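Local coordinates for DUF5063 domain-containing protein (Bacteroides fragilis, PDB 3NRH) that is of unknown function but folds as a predominantly alpha-helical DUF5063 domain, present as two chains in the assembly, at residues Q146-F149 with G150-W153. Sequence-based numbering, arbitrary orientation.
Sequences QENF and GLLW
Asn-148 O is gripped by two backbone donors, Leu-152 N at 2.8 Å and Trp-153 N at 3.0 Å, which reach it from opposite faces of its carbonyl plane. The first is an i to i+4 bond with the donor well above that plane; the second, less tilted, spans five residues, so the pair marks a wider pi-type turn at 150-153 within helix 135-169. Its backbone signature is Leu-152, whose phi of -158° departs far from the helical values on either side. One residue earlier the i to i+4 spacing is kept: Leu-151 N donates to Glu-147 O over 3.1 Å, in the carbonyl plane. A water bridges two successive carbonyls, donating to Phe-149 O and, weakly, to Gly-150 O.

On the buried side the same turn brings Trp-153 against Phe-149. The two rings make a T-shaped (edge-to-face) pair with planes at 65°, Phe-149 presenting its edge. Phe-149 CD1 stands 3.5 Å above the indole plane, over the centre of the six-membered ring, while Phe-149 CB lies over the CE3-CZ3 side of the same face, 3.4 Å from Trp-153 CZ3. The Trp-153 chi1 of 136° falls away from any staggered value and turns the six-membered ring back toward Phe-149, with Trp-153 CE3 3.3 Å from Phe-149 CA. Ala-53 of helix 35-54 touches both aromatic side chains, and Ile-119 and Ile-123 of helix 112-131 pack on Trp-153, so the pair joins three helices.

Toward solvent, the Glu-147 chain bends at chi2, bringing its carboxylate back over the Leu-151 branch point, a tight polar-to-apolar contact with Glu-147 OE2 3.1 Å from Leu-151 CG. Asn-148 ND2 is held by Asp-122 OD1, while Asn-148 OD1 lies 3.6 Å from Leu-151 CD1.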
ATOM      1  N   GLN A 146      11.037  -1.267 -13.715  1.00 11.17           N
ATOM      2  CA  GLN A 146       9.632  -0.970 -13.965  1.00 12.87           C
ATOM      3  C   GLN A 146       8.909  -2.161 -14.594  1.00 11.49           C
ATOM      4  O   GLN A 146       7.761  -2.453 -14.255  1.00 14.08           O
ATOM      5  CB  GLN A 146       9.495   0.244 -14.882  1.00 17.20           C
ATOM      6  CG  GLN A 146       8.067   0.508 -15.317  1.00 24.62           C
ATOM      7  CD  GLN A 146       7.953   1.700 -16.240  1.00 34.31           C
ATOM      8  OE1 GLN A 146       8.489   1.696 -17.350  1.00 28.62           O
ATOM      9  NE2 GLN A 146       7.253   2.733 -15.785  1.00 25.98           N
ATOM     10  N   GLU A 147       9.572  -2.840 -15.523  1.00 12.09           N
ATOM     11  CA  GLU A 147       8.961  -3.994 -16.177  1.00 13.60           C
ATOM     12  C   GLU A 147       8.733  -5.115 -15.167  1.00 16.61           C
ATOM     13  O   GLU A 147       7.684  -5.765 -15.172  1.00 13.54           O
ATOM     14  CB  GLU A 147       9.853  -4.496 -17.313  1.00 17.35           C
ATOM     15  CG  GLU A 147       9.348  -5.759 -18.001  1.00 28.81           C
ATOM     16  CD  GLU A 147       7.916  -5.632 -18.488  1.00 34.23           C
ATOM     17  OE1 GLU A 147       7.562  -4.561 -19.026  1.00 39.88           O
ATOM     18  OE2 GLU A 147       7.148  -6.607 -18.346  1.00 37.19           O
ATOM     19  N   ASN A 148       9.713  -5.337 -14.296  1.00 12.15           N
ATOM     20  CA  ASN A 148       9.591  -6.384 -13.295  1.00  9.86           C
ATOM     21  C   ASN A 148       8.607  -6.037 -12.178  1.00  9.55           C
ATOM     22  O   ASN A 148       8.164  -6.917 -11.435  1.00 13.06           O
ATOM     23  CB  ASN A 148      10.967  -6.738 -12.728  1.00 15.41           C
ATOM     24  CG  ASN A 148      11.843  -7.435 -13.754  1.00 23.17           C
ATOM     25  OD1 ASN A 148      11.343  -7.950 -14.756  1.00 21.40           O
ATOM     26  ND2 ASN A 148      13.145  -7.466 -13.509  1.00 13.63           N
ATOM     27  N   PHE A 149       8.257  -4.759 -12.065  1.00  9.72           N
ATOM     28  CA  PHE A 149       7.282  -4.342 -11.062  1.00  9.59           C
ATOM     29  C   PHE A 149       5.964  -5.036 -11.406  1.00 11.32           C
ATOM     30  O   PHE A 149       5.319  -5.638 -10.550  1.00 11.13           O
ATOM     31  CB  PHE A 149       7.085  -2.821 -11.108  1.00 12.14           C
ATOM     32  CG  PHE A 149       5.912  -2.331 -10.299  1.00 12.89           C
ATOM     33  CD1 PHE A 149       5.897  -2.458  -8.912  1.00  6.97           C
ATOM     34  CD2 PHE A 149       4.824  -1.729 -10.927  1.00 13.76           C
ATOM     35  CE1 PHE A 149       4.816  -1.991  -8.163  1.00 11.73           C
ATOM     36  CE2 PHE A 149       3.736  -1.257 -10.187  1.00 21.62           C
ATOM     37  CZ  PHE A 149       3.733  -1.389  -8.801  1.00 16.43           C
ATOM     38  N   GLY A 150       5.580  -4.958 -12.678  1.00 10.85           N
ATOM     39  CA  GLY A 150       4.338  -5.573 -13.116  1.00 12.38           C
ATOM     40  C   GLY A 150       4.431  -7.077 -13.267  1.00 15.45           C
ATOM     41  O   GLY A 150       3.455  -7.795 -13.033  1.00 13.13           O
ATOM     42  N   LEU A 151       5.609  -7.558 -13.654  1.00 10.74           N
ATOM     43  CA  LEU A 151       5.819  -8.984 -13.843  1.00 13.36           C
ATOM     44  C   LEU A 151       5.908  -9.759 -12.538  1.00 20.05           C
ATOM     45  O   LEU A 151       5.484 -10.911 -12.476  1.00 18.58           O
ATOM     46  CB  LEU A 151       7.096  -9.244 -14.642  1.00 13.10           C
ATOM     47  CG  LEU A 151       7.166  -8.806 -16.104  1.00 14.80           C
ATOM     48  CD1 LEU A 151       8.526  -9.200 -16.663  1.00 15.87           C
ATOM     49  CD2 LEU A 151       6.047  -9.460 -16.910  1.00 15.84           C
ATOM     50  N   LEU A 152       6.452  -9.150 -11.488  1.00 18.06           N
ATOM     51  CA  LEU A 152       6.582  -9.904 -10.251  1.00 21.71           C
ATOM     52  C   LEU A 152       6.715  -9.175  -8.919  1.00 16.41           C
ATOM     53  O   LEU A 152       5.998  -9.510  -7.976  1.00 16.01           O
ATOM     54  CB  LEU A 152       7.750 -10.886 -10.392  1.00 30.18           C
ATOM     55  CG  LEU A 152       7.877 -11.975  -9.323  1.00 40.64           C
ATOM     56  CD1 LEU A 152       6.624 -12.845  -9.327  1.00 43.85           C
ATOM     57  CD2 LEU A 152       9.114 -12.825  -9.599  1.00 32.06           C
ATOM     58  N   TRP A 153       7.613  -8.194  -8.829  1.00 11.66           N
ATOM     59  CA  TRP A 153       7.835  -7.497  -7.560  1.00 14.32           C
ATOM     60  C   TRP A 153       6.607  -6.793  -6.983  1.00  9.33           C
ATOM     61  O   TRP A 153       6.392  -6.819  -5.771  1.00 10.18           O
ATOM     62  CB  TRP A 153       9.034  -6.526  -7.688  1.00 14.22           C
ATOM     63  CG  TRP A 153       8.829  -5.152  -7.074  1.00 26.16           C
ATOM     64  CD1 TRP A 153       8.288  -4.865  -5.848  1.00 35.12           C
ATOM     65  CD2 TRP A 153       9.126  -3.892  -7.676  1.00 22.42           C
ATOM     66  NE1 TRP A 153       8.222  -3.510  -5.661  1.00 25.86           N
ATOM     67  CE2 TRP A 153       8.731  -2.887  -6.766  1.00 28.50           C
ATOM     68  CE3 TRP A 153       9.689  -3.511  -8.899  1.00 18.01           C
ATOM     69  CZ2 TRP A 153       8.877  -1.532  -7.041  1.00 18.19           C
ATOM     70  CZ3 TRP A 153       9.833  -2.166  -9.168  1.00 29.07           C
ATOM     71  CH2 TRP A 153       9.428  -1.194  -8.245  1.00 21.49           C
TER
HETATM   72  O   HOH W   1       3.644  -7.894 -10.065  1.00 17.46           O